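Local coordinates for ABC transporter substrate-binding protein (PDB 6TFX) that binds the mannityl opine mannopinic acid as a solute-binding protein and probably hands it to an ABC transporter for import into the cell, at residues E249-L253 against V292-P297; R287-V292 against L457-T463; L396-S402 against D422-E426. One frame throughout, in Å; residues are numbered along the deposited sequence.

How the contacts relate
Following the chain from the N terminus, strand residues 249-253 come first, then 287-292, then 292-297, whose return to the strand closes contact 1 over a span of about 40 residues. Contact 2 has opened by then and shares Val292 with it, so the two cross. Contact 3 begins and ends between the halves of contact 2, joining helices 392-400 and 422-430 across a 19-residue connection without helix or strand, and 457-463 then closes contact 2. Contacts 1 and 2 meet along neighbouring strands 240-255 and 454-467, and both touch the bound opine (N72). Contact 3 touches contact 1 through Tyr400 and Val295, but its nearest atoms lie about 9 Å from contact 2.

Contact 1: residues E249-L253 against V292-P297; sequences ELNLL and VPSVIP. With N72 ((2~{R})-2-[[(3~{R},4~{R},5~{S})-3,4,5,6-tetrakis(oxidanyl)-2-oxidanylidene-hexyl]amino]pentanedioic acid), chain C.
Glu249 OE2 accepts a hydrogen bond from the secondary amine of the bound opine, with N72 N at 2.7 Å, while Glu249 OE1 takes a second one from the hydroxyl N72 OAD at 3.0 Å. Both carboxylate oxygens thus hold the ligand of this periplasmic-binding-protein fold, and the amine bond would be charge-assisted if that nitrogen is protonated. The chain of Glu249 is extended beyond CG (chi2 -179°), which carries the carboxylate well away from residues 292-297.

Leu250 and Leu252 leave the same strand on its other side and meet the loop through apolar contacts, with no hydrogen bond between the two segments. In Leu250, CG stands opposite the backbone nitrogen (chi1 174°) and is carried toward the loop, where the two methyls part. CD1 lies against Val292 CG2 at 3.7 Å, the side chains meeting at a slant. CD2 presses on the backbone joining Ile296 to Pro297, 3.4 Å from Ile296 C. Closer to the strand, Leu250 CB rests on Pro297 CG at 3.9 Å.

Helix 392-400 covers this layer: Tyr395 touches Leu252 and Pro297, and Tyr400 OH is hydrogen-bonded to Val295 O. Ser294 OG turns from the strand to Gln445. Leu252 comes at about a right angle to Val295, setting its CD2 methyl 3.8 Å from Val295 CA and 4.0 Å from Val295 CB.

Contact 2: residues R287-V292 against L457-T463; sequences RVNRAV and LTENLGT. With N72 ((2~{R})-2-[[(3~{R},4~{R},5~{S})-3,4,5,6-tetrakis(oxidanyl)-2-oxidanylidene-hexyl]amino]pentanedioic acid), chain C.
Asn460 and Asn289 face each other across an antiparallel, non-hydrogen-bonded pair and reach the opine side of the sheet together. Asn460 OD1 accepts a hydrogen bond from the ligand hydroxyl N72 OAM at 3.1 Å. The other end of that amide is used too: ND2 donates to a bridging water at 2.7 Å. The same water donates to Asn289 OD1 at 2.7 Å and is hydrogen-bonded to Thr458 OG1 at 2.6 Å, so it ties three side chains together. The two amide planes stand 73° apart and do not stack. Asn460 has CG lodged between its backbone nitrogen and carbonyl carbon, with chi1 at 34°, short of a fully staggered value.

A second shell sets these groups in place. Asn289 ND2 is held by Gly285 O and Gln226 O, which fixes the turn of its amide. Arg290 and Glu459 form the hydrogen-bonded pair next along: Arg290 N meets Glu459 O at 3.0 Å and Glu459 N meets Arg290 O at 2.9 Å. Leu461 N bonds to Val288 O, whereas the bond from Val292 N to Leu457 O is weak.

Methyl packing flanks this ladder. Val292 CG2 lies across the Glu459 chain in van der Waals contact, 3.4 Å from Glu459 CD, and the acid itself bonds to Ser298. Toward the other end, Val288 CG2 meets Thr463 CG2 at 3.6 Å, while Thr463 OG1 turns to Asn225 O.

The short strand 289-291 thus runs nearly antiparallel (153°) along one edge of strand 454-467; strand 240-255 pairs with the opposite edge, and helix 277-284 packs on Thr458 and Ala291.

Contact 3: residues L396-S402 against D422-E426; sequences LTQFYHS and DKQIE
Asp422 and Ser402 make a two-point junction: Asp422 OD2 accepts on its syn lone pair from Ser402 OG at 2.6 Å, and Ser402 N donates to Asp422 OD1 at 2.9 Å. Ser402 OG lies between its own backbone nitrogen and carbonyl carbon, which turns the hydroxyl to the same side as the N-H, and the pair can meet both oxygens of one carboxylate. These two bonds fix the rotation of that carboxylate. Asp422 OD1 also accepts from a water that donates to Tyr400 O.

Held this way, the carboxylate stacks on the His401 imidazole, with planes 9° apart and Asp422 OD1 lying 3.6 Å above the ring plane over its centre. The ring reaches this position because His401 CG extends opposite the backbone nitrogen (chi1 -172°), bringing its edge to the other helix. There NE2 donates to Glu426 OE2 at 2.8 Å, close to the ring plane but on the anti side of the carboxylate. His401 ND1 accepts from the backbone N-H of Ala403, which leaves NE2 as the N-H that faces Glu426, consistent with a neutral ring.

The motif is an antiparallel helix pair: helices 396-400 and 422-426 run at 157°, and His401 is the residue at which the first leaves helical geometry. Ile425 fills the space between them with both branches. Its CG1 arm carries CD1 to Leu396 CB at 4.0 Å, whereas CG2 approaches Thr397 OG1 at 3.5 Å and the edge of the His401 ring.

Thr397 OG1 is hydrogen-bonded to Asp393 O and Arg429. Tyr400 leads away from this interface, its side chain coming, at the nearest atoms, to about 4 Å from that of Cys418, a magnesium ligand.

Contact 1: residues E249-L253 against V292-P297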
loop_
_atom_site.group_PDB
_atom_site.type_symbol
_atom_site.label_atom_id
_atom_site.label_comp_id
_atom_site.label_asym_id
_atom_site.label_seq_id
_atom_site.Cartn_x
_atom_site.Cartn_y
_atom_site.Cartn_z
ATOM N N GLU A 249 7.545 0.967 3.567
ATOM C CA GLU A 249 6.677 -0.212 3.610
ATOM C C GLU A 249 7.360 -1.283 4.456
ATOM O O GLU A 249 8.532 -1.591 4.212
ATOM C CB GLU A 249 6.469 -0.746 2.179
ATOM C CG GLU A 249 5.726 0.241 1.299
ATOM C CD GLU A 249 5.513 -0.336 -0.084
ATOM O OE1 GLU A 249 6.458 -0.288 -0.902
ATOM O OE2 GLU A 249 4.406 -0.854 -0.345
ATOM N N LEU A 250 6.658 -1.813 5.465
ATOM C CA LEU A 250 7.255 -2.839 6.330
ATOM C C LEU A 250 7.024 -4.213 5.753
ATOM O O LEU A 250 5.870 -4.571 5.458
ATOM C CB LEU A 250 6.626 -2.790 7.739
ATOM C CG LEU A 250 7.007 -3.882 8.754
ATOM C CD1 LEU A 250 8.501 -3.922 9.032
ATOM C CD2 LEU A 250 6.237 -3.704 10.038
ATOM N N ASN A 251 8.114 -5.008 5.682
ATOM C CA ASN A 251 8.075 -6.384 5.210
ATOM C C ASN A 251 8.039 -7.295 6.422
ATOM O O ASN A 251 8.840 -7.103 7.345
ATOM C CB ASN A 251 9.349 -6.692 4.413
ATOM C CG ASN A 251 9.573 -5.675 3.321
ATOM O OD1 ASN A 251 10.527 -4.863 3.369
ATOM N ND2 ASN A 251 8.676 -5.664 2.358
ATOM N N LEU A 252 7.123 -8.258 6.431
ATOM C CA LEU A 252 7.059 -9.220 7.531
ATOM C C LEU A 252 6.887 -10.599 6.950
ATOM O O LEU A 252 6.308 -10.723 5.857
ATOM C CB LEU A 252 5.827 -8.986 8.405
ATOM C CG LEU A 252 5.807 -7.685 9.210
ATOM C CD1 LEU A 252 4.676 -6.766 8.723
ATOM C CD2 LEU A 252 5.621 -7.990 10.682
ATOM N N LEU A 253 7.281 -11.630 7.715
ATOM C CA LEU A 253 6.937 -13.023 7.394
ATOM C C LEU A 253 5.708 -13.289 8.253
ATOM O O LEU A 253 5.826 -13.370 9.491
ATOM C CB LEU A 253 8.064 -13.982 7.848
ATOM C CG LEU A 253 9.346 -13.876 7.065
ATOM C CD1 LEU A 253 10.481 -14.611 7.801
ATOM C CD2 LEU A 253 9.150 -14.470 5.667
ATOM N N VAL A 292 12.845 -2.992 11.869
ATOM C CA VAL A 292 11.750 -2.432 12.674
ATOM C C VAL A 292 11.514 -3.292 13.909
ATOM O O VAL A 292 11.219 -4.485 13.758
ATOM C CB VAL A 292 10.443 -2.277 11.829
ATOM C CG1 VAL A 292 9.302 -1.676 12.665
ATOM C CG2 VAL A 292 10.696 -1.415 10.606
ATOM N N PRO A 293 11.563 -2.694 15.122
ATOM C CA PRO A 293 11.375 -3.503 16.334
ATOM C C PRO A 293 9.920 -3.802 16.713
ATOM O O PRO A 293 9.636 -3.998 17.906
ATOM C CB PRO A 293 12.082 -2.680 17.411
ATOM C CG PRO A 293 11.824 -1.242 16.982
ATOM C CD PRO A 293 11.928 -1.294 15.454
ATOM N N SER A 294 9.007 -3.894 15.733
ATOM C CA SER A 294 7.610 -4.253 15.986
ATOM C C SER A 294 6.981 -4.764 14.708
ATOM O O SER A 294 7.678 -4.912 13.676
ATOM C CB SER A 294 6.812 -3.090 16.586
ATOM O OG SER A 294 5.570 -3.585 17.083
ATOM N N VAL A 295 5.670 -5.029 14.751
ATOM C CA VAL A 295 4.947 -5.643 13.656
ATOM C C VAL A 295 4.077 -4.669 12.857
ATOM O O VAL A 295 3.254 -5.099 12.046
ATOM C CB VAL A 295 4.127 -6.852 14.171
ATOM C CG1 VAL A 295 5.057 -7.983 14.622
ATOM C CG2 VAL A 295 3.178 -6.429 15.306
ATOM N N ILE A 296 4.287 -3.369 13.061
ATOM C CA ILE A 296 3.662 -2.300 12.297
ATOM C C ILE A 296 4.767 -1.307 11.915
ATOM O O ILE A 296 5.792 -1.247 12.601
ATOM C CB ILE A 296 2.479 -1.622 13.035
ATOM C CG1 ILE A 296 2.963 -0.676 14.163
ATOM C CG2 ILE A 296 1.454 -2.668 13.530
ATOM C CD1 ILE A 296 1.792 0.045 14.844
ATOM N N PRO A 297 4.587 -0.531 10.831
ATOM C CA PRO A 297 5.659 0.405 10.414
ATOM C C PRO A 297 5.985 1.441 11.496
ATOM O O PRO A 297 5.111 1.827 12.278
ATOM C CB PRO A 297 5.095 1.060 9.153
ATOM C CG PRO A 297 4.125 0.014 8.584
ATOM C CD PRO A 297 3.461 -0.521 9.866
HETATM O OAB N72 C . 12.105 -5.318 -0.824
HETATM C CAF N72 C . 10.752 -5.273 -0.331
HETATM C CAG N72 C . 9.616 -5.078 -1.390
HETATM O OAC N72 C . 10.081 -4.633 -2.623
HETATM C CAH N72 C . 8.387 -4.412 -0.766
HETATM O OAM N72 C . 8.442 -3.781 0.455
HETATM C CAI N72 C . 7.386 -3.393 -1.276
HETATM O OAD N72 C . 7.996 -2.511 -2.192
HETATM C CAJ N72 C . 6.073 -4.027 -1.663
HETATM O OAE N72 C . 5.760 -5.120 -1.125
HETATM C CAK N72 C . 5.172 -3.364 -2.744
HETATM N N N72 C . 3.961 -2.837 -2.161
HETATM C CA N72 C . 2.685 -3.354 -2.483
HETATM C C N72 C . 2.602 -4.663 -3.217
HETATM O O N72 C . 2.502 -5.892 -2.822
HETATM C CB N72 C . 1.747 -3.199 -1.282
HETATM C CG N72 C . 0.528 -4.114 -1.155
HETATM C CD N72 C . -0.632 -3.475 -0.388
HETATM O OE1 N72 C . -0.829 -2.217 -0.397
HETATM O OE2 N72 C . -1.409 -4.223 0.246
HETATM O OXT N72 C . 2.587 -4.297 -4.407
#

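Contact 2: residues R287-V292 against L457-T463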
loop_
_atom_site.group_PDB
_atom_site.type_symbol
_atom_site.label_atom_id
_atom_site.label_comp_id
_atom_site.label_asym_id
_atom_site.label_seq_id
_atom_site.Cartn_x
_atom_site.Cartn_y
_atom_site.Cartn_z
ATOM N N ARG A 287 20.006 4.291 4.335
ATOM C CA ARG A 287 19.274 5.480 3.858
ATOM C C ARG A 287 17.823 5.105 3.475
ATOM O O ARG A 287 16.873 5.868 3.714
ATOM C CB ARG A 287 19.999 6.074 2.640
ATOM C CG ARG A 287 19.333 7.324 2.061
ATOM C CD ARG A 287 20.046 7.813 0.813
ATOM N NE ARG A 287 19.250 8.809 0.097
ATOM C CZ ARG A 287 19.571 9.315 -1.090
ATOM N NH1 ARG A 287 20.680 8.927 -1.708
ATOM N NH2 ARG A 287 18.784 10.212 -1.668
ATOM N N VAL A 288 17.661 3.913 2.898
ATOM C CA VAL A 288 16.366 3.458 2.399
ATOM C C VAL A 288 15.714 2.407 3.284
ATOM O O VAL A 288 14.486 2.334 3.332
ATOM C CB VAL A 288 16.600 2.908 0.959
ATOM C CG1 VAL A 288 15.425 2.083 0.439
ATOM C CG2 VAL A 288 16.964 4.044 0.004
ATOM N N ASN A 289 16.546 1.612 3.987
ATOM C CA ASN A 289 16.068 0.453 4.754
ATOM C C ASN A 289 16.361 0.535 6.228
ATOM O O ASN A 289 17.440 0.963 6.622
ATOM C CB ASN A 289 16.779 -0.796 4.223
ATOM C CG ASN A 289 16.648 -0.940 2.732
ATOM O OD1 ASN A 289 15.681 -1.520 2.251
ATOM N ND2 ASN A 289 17.596 -0.385 1.972
ATOM N N ARG A 290 15.429 0.041 7.046
ATOM C CA ARG A 290 15.656 0.021 8.489
ATOM C C ARG A 290 15.006 -1.206 9.086
ATOM O O ARG A 290 13.893 -1.554 8.688
ATOM C CB ARG A 290 15.062 1.268 9.180
ATOM C CG ARG A 290 15.764 2.597 8.887
ATOM C CD ARG A 290 17.151 2.724 9.512
ATOM N NE ARG A 290 17.905 3.827 8.915
ATOM C CZ ARG A 290 17.866 5.086 9.342
ATOM N NH1 ARG A 290 17.115 5.419 10.387
ATOM N NH2 ARG A 290 18.582 6.022 8.734
ATOM N N ALA A 291 15.675 -1.852 10.047
ATOM C CA ALA A 291 15.037 -2.957 10.771
ATOM C C ALA A 291 13.984 -2.314 11.675
ATOM O O ALA A 291 14.204 -1.198 12.169
ATOM C CB ALA A 291 16.059 -3.692 11.618
ATOM N N VAL A 292 12.845 -2.992 11.869
ATOM C CA VAL A 292 11.750 -2.432 12.674
ATOM C C VAL A 292 11.514 -3.292 13.909
ATOM O O VAL A 292 11.219 -4.485 13.758
ATOM C CB VAL A 292 10.443 -2.277 11.829
ATOM C CG1 VAL A 292 9.302 -1.676 12.665
ATOM C CG2 VAL A 292 10.696 -1.415 10.606
ATOM N N LEU A 457 10.747 -7.714 9.381
ATOM C CA LEU A 457 12.039 -7.665 8.725
ATOM C C LEU A 457 12.403 -6.198 8.667
ATOM O O LEU A 457 12.450 -5.551 9.709
ATOM C CB LEU A 457 11.969 -8.344 7.343
ATOM C CG LEU A 457 11.384 -9.771 7.374
ATOM C CD1 LEU A 457 11.251 -10.305 6.026
ATOM C CD2 LEU A 457 12.222 -10.675 8.229
ATOM N N THR A 458 12.642 -5.673 7.483
ATOM C CA THR A 458 12.977 -4.263 7.325
ATOM C C THR A 458 11.757 -3.523 6.767
ATOM O O THR A 458 10.852 -4.153 6.201
ATOM C CB THR A 458 14.104 -4.143 6.282
ATOM O OG1 THR A 458 13.727 -4.909 5.117
ATOM C CG2 THR A 458 15.450 -4.600 6.829
ATOM N N GLU A 459 11.772 -2.175 6.859
ATOM C CA GLU A 459 10.814 -1.333 6.158
ATOM C C GLU A 459 11.679 -0.571 5.147
ATOM O O GLU A 459 12.854 -0.277 5.449
ATOM C CB GLU A 459 10.014 -0.387 7.079
ATOM C CG GLU A 459 10.846 0.631 7.833
ATOM C CD GLU A 459 10.082 1.424 8.878
ATOM O OE1 GLU A 459 8.873 1.165 9.071
ATOM O OE2 GLU A 459 10.716 2.278 9.539
ATOM N N ASN A 460 11.144 -0.302 3.949
ATOM C CA ASN A 460 11.934 0.419 2.953
ATOM C C ASN A 460 11.142 1.593 2.342
ATOM O O ASN A 460 9.964 1.454 1.990
ATOM C CB ASN A 460 12.361 -0.514 1.797
ATOM C CG ASN A 460 11.347 -1.593 1.461
ATOM O OD1 ASN A 460 10.231 -1.341 0.943
ATOM N ND2 ASN A 460 11.695 -2.795 1.812
ATOM N N LEU A 461 11.824 2.719 2.157
ATOM C CA LEU A 461 11.212 3.832 1.455
ATOM C C LEU A 461 11.117 3.423 -0.029
ATOM O O LEU A 461 11.878 2.543 -0.465
ATOM C CB LEU A 461 12.139 5.065 1.553
ATOM C CG LEU A 461 12.299 5.619 2.953
ATOM C CD1 LEU A 461 13.391 6.677 2.984
ATOM C CD2 LEU A 461 10.985 6.224 3.437
ATOM N N GLY A 462 10.221 4.059 -0.781
ATOM C CA GLY A 462 10.134 3.806 -2.218
ATOM C C GLY A 462 11.336 4.469 -2.870
ATOM O O GLY A 462 11.773 5.520 -2.414
ATOM N N THR A 463 11.919 3.858 -3.896
ATOM C CA THR A 463 13.109 4.426 -4.547
ATOM C C THR A 463 12.815 4.572 -6.029
ATOM O O THR A 463 12.429 3.603 -6.675
ATOM C CB THR A 463 14.348 3.535 -4.345
ATOM O OG1 THR A 463 14.016 2.204 -4.727
ATOM C CG2 THR A 463 14.859 3.550 -2.918
HETATM O OAB N72 C . 12.105 -5.318 -0.824
HETATM C CAF N72 C . 10.752 -5.273 -0.331
HETATM C CAG N72 C . 9.616 -5.078 -1.390
HETATM O OAC N72 C . 10.081 -4.633 -2.623
HETATM C CAH N72 C . 8.387 -4.412 -0.766
HETATM O OAM N72 C . 8.442 -3.781 0.455
HETATM C CAI N72 C . 7.386 -3.393 -1.276
HETATM O OAD N72 C . 7.996 -2.511 -2.192
HETATM C CAJ N72 C . 6.073 -4.027 -1.663
HETATM O OAE N72 C . 5.760 -5.120 -1.125
HETATM C CAK N72 C . 5.172 -3.364 -2.744
HETATM N N N72 C . 3.961 -2.837 -2.161
HETATM C CA N72 C . 2.685 -3.354 -2.483
HETATM C C N72 C . 2.602 -4.663 -3.217
HETATM O O N72 C . 2.502 -5.892 -2.822
HETATM C CB N72 C . 1.747 -3.199 -1.282
HETATM C CG N72 C . 0.528 -4.114 -1.155
HETATM C CD N72 C . -0.632 -3.475 -0.388
HETATM O OE1 N72 C . -0.829 -2.217 -0.397
HETATM O OE2 N72 C . -1.409 -4.223 0.246
HETATM O OXT N72 C . 2.587 -4.297 -4.407
HETATM O O HOH W 1 14.093 -3.582 2.858
HETATM O O HOH W 2 12.900 -6.037 12.456
#

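Contact 3: residues L396-S402 against D422-E426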
loop_
_atom_site.group_PDB
_atom_site.type_symbol
_atom_site.label_atom_id
_atom_site.label_comp_id
_atom_site.label_asym_id
_atom_site.label_seq_id
_atom_site.Cartn_x
_atom_site.Cartn_y
_atom_site.Cartn_z
ATOM N N LEU A 396 -2.875 -2.775 12.372
ATOM C CA LEU A 396 -3.262 -3.840 13.295
ATOM C C LEU A 396 -4.556 -4.533 12.876
ATOM O O LEU A 396 -4.647 -5.757 12.918
ATOM C CB LEU A 396 -3.407 -3.298 14.730
ATOM C CG LEU A 396 -2.107 -2.883 15.383
ATOM C CD1 LEU A 396 -2.403 -2.143 16.687
ATOM C CD2 LEU A 396 -1.176 -4.113 15.664
ATOM N N THR A 397 -5.582 -3.748 12.538
ATOM C CA THR A 397 -6.856 -4.367 12.185
ATOM C C THR A 397 -6.703 -5.203 10.913
ATOM O O THR A 397 -7.208 -6.325 10.852
ATOM C CB THR A 397 -7.949 -3.294 12.013
ATOM O OG1 THR A 397 -8.138 -2.629 13.275
ATOM C CG2 THR A 397 -9.261 -3.890 11.514
ATOM N N GLN A 398 -6.059 -4.639 9.889
ATOM C CA GLN A 398 -6.010 -5.338 8.594
ATOM C C GLN A 398 -5.157 -6.599 8.578
ATOM O O GLN A 398 -5.516 -7.588 7.921
ATOM C CB GLN A 398 -5.536 -4.343 7.520
ATOM C CG GLN A 398 -6.552 -3.182 7.364
ATOM C CD GLN A 398 -6.150 -2.230 6.275
ATOM O OE1 GLN A 398 -5.537 -2.613 5.291
ATOM N NE2 GLN A 398 -6.533 -0.969 6.424
ATOM N N PHE A 399 -4.015 -6.554 9.266
ATOM C CA PHE A 399 -3.096 -7.697 9.239
ATOM C C PHE A 399 -3.271 -8.667 10.408
ATOM O O PHE A 399 -2.843 -9.834 10.270
ATOM C CB PHE A 399 -1.657 -7.186 9.269
ATOM C CG PHE A 399 -1.193 -6.627 7.958
ATOM C CD1 PHE A 399 -0.645 -7.467 6.981
ATOM C CD2 PHE A 399 -1.343 -5.272 7.672
ATOM C CE1 PHE A 399 -0.219 -6.948 5.750
ATOM C CE2 PHE A 399 -0.958 -4.756 6.419
ATOM C CZ PHE A 399 -0.366 -5.592 5.480
ATOM N N TYR A 400 -3.810 -8.217 11.558
ATOM C CA TYR A 400 -3.796 -9.065 12.737
ATOM C C TYR A 400 -5.129 -9.288 13.471
ATOM O O TYR A 400 -5.147 -10.159 14.345
ATOM C CB TYR A 400 -2.748 -8.537 13.745
ATOM C CG TYR A 400 -1.394 -8.285 13.113
ATOM C CD1 TYR A 400 -0.678 -9.321 12.504
ATOM C CD2 TYR A 400 -0.835 -7.004 13.095
ATOM C CE1 TYR A 400 0.554 -9.085 11.895
ATOM C CE2 TYR A 400 0.395 -6.761 12.487
ATOM C CZ TYR A 400 1.067 -7.794 11.853
ATOM O OH TYR A 400 2.280 -7.560 11.250
ATOM N N HIS A 401 -6.206 -8.538 13.155
ATOM C CA HIS A 401 -7.476 -8.786 13.859
ATOM C C HIS A 401 -8.130 -10.019 13.231
ATOM O O HIS A 401 -8.059 -10.178 12.010
ATOM C CB HIS A 401 -8.397 -7.576 13.746
ATOM C CG HIS A 401 -9.622 -7.697 14.597
ATOM N ND1 HIS A 401 -10.699 -8.482 14.212
ATOM C CD2 HIS A 401 -9.872 -7.185 15.825
ATOM C CE1 HIS A 401 -11.592 -8.378 15.192
ATOM N NE2 HIS A 401 -11.140 -7.604 16.179
ATOM N N SER A 402 -8.724 -10.903 14.045
ATOM C CA SER A 402 -9.277 -12.142 13.472
ATOM C C SER A 402 -10.357 -11.918 12.393
ATOM O O SER A 402 -10.548 -12.802 11.538
ATOM C CB SER A 402 -9.797 -13.078 14.563
ATOM O OG SER A 402 -10.980 -12.516 15.088
ATOM N N ASP A 422 -7.230 -9.417 19.490
ATOM C CA ASP A 422 -8.526 -8.830 19.134
ATOM C C ASP A 422 -9.073 -7.838 20.129
ATOM O O ASP A 422 -9.508 -6.762 19.731
ATOM C CB ASP A 422 -9.582 -9.902 18.931
ATOM C CG ASP A 422 -9.499 -10.667 17.637
ATOM O OD1 ASP A 422 -8.534 -10.432 16.853
ATOM O OD2 ASP A 422 -10.391 -11.489 17.399
ATOM N N LYS A 423 -9.080 -8.204 21.428
ATOM C CA LYS A 423 -9.653 -7.310 22.434
ATOM C C LYS A 423 -8.885 -6.002 22.550
ATOM O O LYS A 423 -9.505 -4.949 22.693
ATOM C CB LYS A 423 -9.721 -8.008 23.806
ATOM C CG LYS A 423 -10.571 -9.291 23.786
ATOM C CD LYS A 423 -12.042 -9.072 23.424
ATOM C CE LYS A 423 -12.691 -10.349 22.945
ATOM N NZ LYS A 423 -14.160 -10.193 22.783
ATOM N N GLN A 424 -7.545 -6.051 22.468
ATOM C CA GLN A 424 -6.729 -4.828 22.564
ATOM C C GLN A 424 -6.937 -3.929 21.347
ATOM O O GLN A 424 -7.028 -2.707 21.470
ATOM C CB GLN A 424 -5.241 -5.186 22.696
ATOM C CG GLN A 424 -4.895 -5.833 24.044
ATOM C CD GLN A 424 -5.295 -7.291 24.185
ATOM O OE1 GLN A 424 -5.594 -7.980 23.208
ATOM N NE2 GLN A 424 -5.278 -7.808 25.413
ATOM N N ILE A 425 -7.012 -4.546 20.157
ATOM C CA ILE A 425 -7.207 -3.788 18.915
ATOM C C ILE A 425 -8.576 -3.086 18.966
ATOM O O ILE A 425 -8.672 -1.892 18.678
ATOM C CB ILE A 425 -7.066 -4.738 17.696
ATOM C CG1 ILE A 425 -5.586 -5.184 17.558
ATOM C CG2 ILE A 425 -7.537 -4.026 16.416
ATOM C CD1 ILE A 425 -5.351 -6.323 16.544
ATOM N N GLU A 426 -9.629 -3.836 19.327
ATOM C CA GLU A 426 -10.975 -3.259 19.392
ATOM C C GLU A 426 -11.056 -2.164 20.447
ATOM O O GLU A 426 -11.657 -1.116 20.183
ATOM C CB GLU A 426 -11.976 -4.359 19.720
ATOM C CG GLU A 426 -12.143 -5.329 18.577
ATOM C CD GLU A 426 -13.027 -6.513 18.927
ATOM O OE1 GLU A 426 -13.988 -6.330 19.714
ATOM O OE2 GLU A 426 -12.760 -7.624 18.414
HETATM O O HOH W 3 -5.642 -10.498 17.011
#